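Local atomic coordinates of helix-turn-helix transcriptional regulator (Pseudomonas aeruginosa, PDB entry 5XHX), a protein that probably binds DNA as a LuxR-family transcription regulator, the chain here being its N-terminal ligand-binding domain without the helix-turn-helix part. Residues E108-T112 / T113-N117; L20-D24 / R25-W29. All coordinates share one frame; numbering follows the deposited sequence.

Contact 1. Residues E108-T112 / T113-N117; sequences EDFET and TEYYN
Thr113 and Phe110 meet where a short 3-10 turn, 110-112, runs straight into helix 114-123, and Thr113 is the N-cap of that helix. Hydrogen bonds make the junction. With OG1 set between its own backbone N and carbonyl carbon (chi1 65°), Thr113 gives that hydroxyl to Phe110 O at 2.9 Å, in the carbonyl plane, and its OG1 accepts from Tyr116 N at 3.1 Å, the capping bond. Phe110 O is gripped twice, since Thr113 N also donates to it at 3.1 Å, from above the carbonyl plane. One residue earlier, Asp109 O takes both the N and the OG1 of Thr112, which arrive from the same face of its plane.

Aromatic packing joins the same two segments. Tyr116 turns its edge to the face of Phe110 in an offset edge-to-face pair, the ring planes 76° apart, and its CD1 comes to 3.4 Å from Phe110 CE2. The edge of Tyr115, at CD2, meets Phe110 CE1 at 4.0 Å. Both Phe110 and Tyr115 also rest on Pro86 of helix 86-92, and Phe120 packs edge-to-face with Phe110, so this side of the junction faces the protein interior.

Glu111, at the exposed side, meets the Tyr116 residue twice over. Its CA lies above one face of the ring, a CH-pi contact, and its side chain bends at chi2 to bring OE1 within 2.7 Å of Tyr116 OH.

Contact 2. Residues L20-D24 / R25-W29; sequences LEALD and RPFFW
Leu23 and Phe28 both swing CG to the far side of the CA-CB bond from the backbone N (chi1 -173° and 165°), and the two side chains lie side by side, pointing the same way, across the turn between helix 11-21 and helix 28-36. Leu23 CD1 sits over one face of the Phe28 ring, 4.2 Å from its centroid, a CH-pi contact. Phe28 CD1 also lies 3.6 Å from Leu23 CA, which places the ring against the backbone as well as the leucine branch.

Ala22 is buried in the bend and serves two partners. Its CB touches Phe27 CE1 at 4.0 Å, while its O accepts from Arg25 N at 2.9 Å, the donor standing well above the carbonyl plane. The chain then reverses through a type I turn from Arg25 to Phe28, with Phe27 at the N-cap of the second helix.

On the outer side, Arg25 is bent at chi2 and chi3, and its guanidinium lies with one face over Phe27 CZ. The ion pair of Asp24 OD1 with Lys172 of the second subunit is long and weak. Arg173 of helix 153-173 donates to Leu23 O and Arg25 O.

The chemistry is thus divided: apolar Ala22 and Leu23 of the connection pack on Phe27 and Phe28, whereas Asp24 OD1 lies 3.3 Å from Arg25 CG but 4.8 Å from its NE, so their opposite charges probably attract only through space, without a direct ion pair.

How the contacts relate
Contact 2 comes first along the chain, joining helix 11-21 to helix 28-36; contact 1 follows much later, leading into helix 114-123. Their centres are 34 Å apart, with nearest atoms about 16 Å apart, and they lie on opposite sides of the chain's centre. Between them in the sequence come strands 44-50, 56-60 and 98-101 of the five-stranded antiparallel sheet. They share no helix or strand. Both are helix-start junctions, but their settings differ: residues 20-29 pack on helix 153-173 and reach the second subunit, whereas residues 108-117 touch no other chain of the assembly. Contact 2 thus lies where the two subunits meet as well as packing inside its own, while contact 1 serves the subunit's own fold.

Contact 1. Residues E108-T112 / T113-N117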
# COMPACT_ATOMS: atom_id res chain seq x y z
N GLU A 108 -28.99 -6.85 -23.92
CA GLU A 108 -30.40 -6.49 -23.77
C GLU A 108 -31.20 -7.58 -23.07
O GLU A 108 -32.12 -7.27 -22.31
CB GLU A 108 -31.00 -6.15 -25.13
CG GLU A 108 -30.64 -4.76 -25.64
CD GLU A 108 -31.58 -3.68 -25.11
OE1 GLU A 108 -31.62 -2.58 -25.70
OE2 GLU A 108 -32.29 -3.95 -24.10
N ASP A 109 -30.84 -8.85 -23.28
CA ASP A 109 -31.48 -9.97 -22.60
C ASP A 109 -30.87 -10.27 -21.23
O ASP A 109 -31.03 -11.39 -20.73
CB ASP A 109 -31.44 -11.22 -23.49
CG ASP A 109 -30.03 -11.79 -23.64
OD1 ASP A 109 -29.91 -12.97 -24.03
OD2 ASP A 109 -29.05 -11.06 -23.36
N PHE A 110 -30.15 -9.31 -20.64
CA PHE A 110 -29.58 -9.52 -19.31
C PHE A 110 -30.67 -9.87 -18.30
O PHE A 110 -30.55 -10.84 -17.55
CB PHE A 110 -28.81 -8.27 -18.86
CG PHE A 110 -28.40 -8.30 -17.40
CD1 PHE A 110 -27.59 -9.33 -16.91
CD2 PHE A 110 -28.80 -7.30 -16.53
CE1 PHE A 110 -27.21 -9.35 -15.57
CE2 PHE A 110 -28.42 -7.32 -15.20
CZ PHE A 110 -27.62 -8.35 -14.71
N GLU A 111 -31.77 -9.11 -18.31
CA GLU A 111 -32.82 -9.30 -17.32
C GLU A 111 -33.59 -10.60 -17.50
O GLU A 111 -34.39 -10.96 -16.62
CB GLU A 111 -33.77 -8.11 -17.37
CG GLU A 111 -33.06 -6.77 -17.33
CD GLU A 111 -33.56 -5.86 -16.23
OE1 GLU A 111 -34.52 -6.25 -15.52
OE2 GLU A 111 -32.99 -4.76 -16.06
N THR A 112 -33.37 -11.33 -18.58
CA THR A 112 -34.04 -12.60 -18.79
C THR A 112 -33.19 -13.80 -18.41
O THR A 112 -33.65 -14.94 -18.52
CB THR A 112 -34.49 -12.73 -20.25
OG1 THR A 112 -33.36 -13.06 -21.08
CG2 THR A 112 -35.10 -11.41 -20.73
N THR A 113 -31.95 -13.58 -17.95
CA THR A 113 -31.08 -14.70 -17.61
C THR A 113 -31.43 -15.25 -16.23
O THR A 113 -31.96 -14.55 -15.37
CB THR A 113 -29.60 -14.26 -17.63
OG1 THR A 113 -29.37 -13.30 -16.59
CG2 THR A 113 -29.22 -13.65 -18.98
N GLU A 114 -31.12 -16.53 -16.03
CA GLU A 114 -31.26 -17.10 -14.70
C GLU A 114 -30.37 -16.36 -13.70
O GLU A 114 -30.78 -16.10 -12.56
CB GLU A 114 -30.92 -18.59 -14.71
CG GLU A 114 -31.14 -19.27 -13.37
CD GLU A 114 -30.93 -20.77 -13.45
OE1 GLU A 114 -30.49 -21.23 -14.53
OE2 GLU A 114 -31.20 -21.48 -12.46
N TYR A 115 -29.15 -16.01 -14.12
CA TYR A 115 -28.23 -15.26 -13.26
C TYR A 115 -28.90 -14.02 -12.67
O TYR A 115 -28.82 -13.76 -11.46
CB TYR A 115 -26.96 -14.89 -14.05
CG TYR A 115 -26.06 -13.95 -13.29
CD1 TYR A 115 -25.24 -14.43 -12.28
CD2 TYR A 115 -26.08 -12.57 -13.54
CE1 TYR A 115 -24.45 -13.58 -11.55
CE2 TYR A 115 -25.27 -11.70 -12.80
CZ TYR A 115 -24.45 -12.24 -11.80
OH TYR A 115 -23.64 -11.46 -11.02
N TYR A 116 -29.62 -13.26 -13.50
CA TYR A 116 -30.27 -12.04 -13.03
C TYR A 116 -31.28 -12.33 -11.92
O TYR A 116 -31.34 -11.61 -10.91
CB TYR A 116 -30.96 -11.35 -14.21
CG TYR A 116 -31.69 -10.06 -13.87
CD1 TYR A 116 -30.99 -8.88 -13.70
CD2 TYR A 116 -33.07 -10.03 -13.73
CE1 TYR A 116 -31.65 -7.69 -13.41
CE2 TYR A 116 -33.74 -8.85 -13.44
CZ TYR A 116 -33.02 -7.68 -13.27
OH TYR A 116 -33.66 -6.50 -12.98
N ASN A 117 -32.09 -13.38 -12.08
CA ASN A 117 -33.20 -13.62 -11.17
C ASN A 117 -32.82 -14.42 -9.95
O ASN A 117 -33.60 -14.49 -8.99
CB ASN A 117 -34.33 -14.33 -11.91
CG ASN A 117 -34.97 -13.45 -12.93
OD1 ASN A 117 -35.77 -12.57 -12.60
ND2 ASN A 117 -34.60 -13.64 -14.20

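Contact 2. Residues L20-D24 / R25-W29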
# COMPACT_ATOMS: atom_id res chain seq x y z
N LEU A 20 -3.59 -0.21 4.31
CA LEU A 20 -2.28 -0.76 3.98
C LEU A 20 -1.83 -1.81 4.99
O LEU A 20 -1.14 -2.76 4.62
CB LEU A 20 -1.25 0.37 3.89
CG LEU A 20 -1.53 1.36 2.76
CD1 LEU A 20 -0.50 2.48 2.69
CD2 LEU A 20 -1.62 0.60 1.43
N GLU A 21 -2.19 -1.64 6.24
CA GLU A 21 -1.82 -2.58 7.27
C GLU A 21 -2.52 -3.94 7.09
O GLU A 21 -2.00 -4.96 7.44
CB GLU A 21 -2.12 -1.96 8.63
CG GLU A 21 -1.66 -2.72 9.81
CD GLU A 21 -0.15 -2.81 9.90
OE1 GLU A 21 0.34 -3.90 10.20
OE2 GLU A 21 0.53 -1.82 9.65
N ALA A 22 -3.71 -3.91 6.51
CA ALA A 22 -4.53 -5.09 6.27
C ALA A 22 -4.10 -5.87 5.03
O ALA A 22 -4.68 -6.93 4.77
CB ALA A 22 -6.00 -4.68 6.13
N LEU A 23 -3.10 -5.38 4.30
CA LEU A 23 -2.77 -5.94 2.99
C LEU A 23 -2.41 -7.42 3.08
O LEU A 23 -2.61 -8.16 2.11
CB LEU A 23 -1.64 -5.13 2.35
CG LEU A 23 -1.21 -5.43 0.91
CD1 LEU A 23 -2.39 -5.37 -0.08
CD2 LEU A 23 -0.12 -4.45 0.46
N ASP A 24 -1.89 -7.87 4.22
CA ASP A 24 -1.52 -9.27 4.39
C ASP A 24 -2.43 -9.99 5.37
O ASP A 24 -2.04 -11.01 5.94
CB ASP A 24 -0.06 -9.39 4.84
CG ASP A 24 0.18 -8.81 6.23
OD1 ASP A 24 -0.74 -8.21 6.83
OD2 ASP A 24 1.32 -8.95 6.73
N ARG A 25 -3.62 -9.48 5.60
CA ARG A 25 -4.54 -10.01 6.58
C ARG A 25 -5.79 -10.54 5.88
O ARG A 25 -6.12 -10.13 4.76
CB ARG A 25 -4.92 -8.93 7.60
CG ARG A 25 -3.70 -8.30 8.31
CD ARG A 25 -2.90 -9.35 9.12
NE ARG A 25 -3.73 -10.04 10.11
CZ ARG A 25 -4.11 -9.51 11.27
NH1 ARG A 25 -3.73 -8.29 11.59
NH2 ARG A 25 -4.87 -10.20 12.12
N PRO A 26 -6.50 -11.49 6.51
CA PRO A 26 -7.68 -12.09 5.85
C PRO A 26 -8.77 -11.10 5.51
O PRO A 26 -9.49 -11.29 4.52
CB PRO A 26 -8.18 -13.11 6.89
CG PRO A 26 -6.99 -13.41 7.74
CD PRO A 26 -6.19 -12.15 7.80
N PHE A 27 -8.92 -10.04 6.31
CA PHE A 27 -10.00 -9.08 6.16
C PHE A 27 -9.65 -7.92 5.22
O PHE A 27 -10.32 -6.89 5.27
CB PHE A 27 -10.39 -8.52 7.53
CG PHE A 27 -9.21 -8.19 8.41
CD1 PHE A 27 -8.67 -6.92 8.42
CD2 PHE A 27 -8.63 -9.16 9.21
CE1 PHE A 27 -7.58 -6.61 9.22
CE2 PHE A 27 -7.54 -8.87 10.02
CZ PHE A 27 -7.02 -7.58 10.03
N PHE A 28 -8.61 -8.06 4.39
CA PHE A 28 -8.20 -6.96 3.53
C PHE A 28 -9.34 -6.48 2.63
O PHE A 28 -9.60 -5.28 2.53
CB PHE A 28 -7.00 -7.35 2.68
CG PHE A 28 -6.75 -6.41 1.53
CD1 PHE A 28 -6.11 -5.18 1.74
CD2 PHE A 28 -7.17 -6.72 0.23
CE1 PHE A 28 -5.90 -4.29 0.70
CE2 PHE A 28 -6.95 -5.83 -0.83
CZ PHE A 28 -6.31 -4.62 -0.59
N TRP A 29 -10.01 -7.40 1.93
CA TRP A 29 -11.04 -6.98 0.98
C TRP A 29 -12.20 -6.29 1.69
O TRP A 29 -12.78 -5.33 1.15
CB TRP A 29 -11.55 -8.17 0.16
CG TRP A 29 -10.49 -8.71 -0.73
CD1 TRP A 29 -9.80 -9.86 -0.57
CD2 TRP A 29 -9.96 -8.08 -1.91
NE1 TRP A 29 -8.90 -10.02 -1.59
CE2 TRP A 29 -8.98 -8.94 -2.42
CE3 TRP A 29 -10.25 -6.89 -2.59
CZ2 TRP A 29 -8.25 -8.64 -3.58
CZ3 TRP A 29 -9.53 -6.60 -3.75
CH2 TRP A 29 -8.54 -7.46 -4.22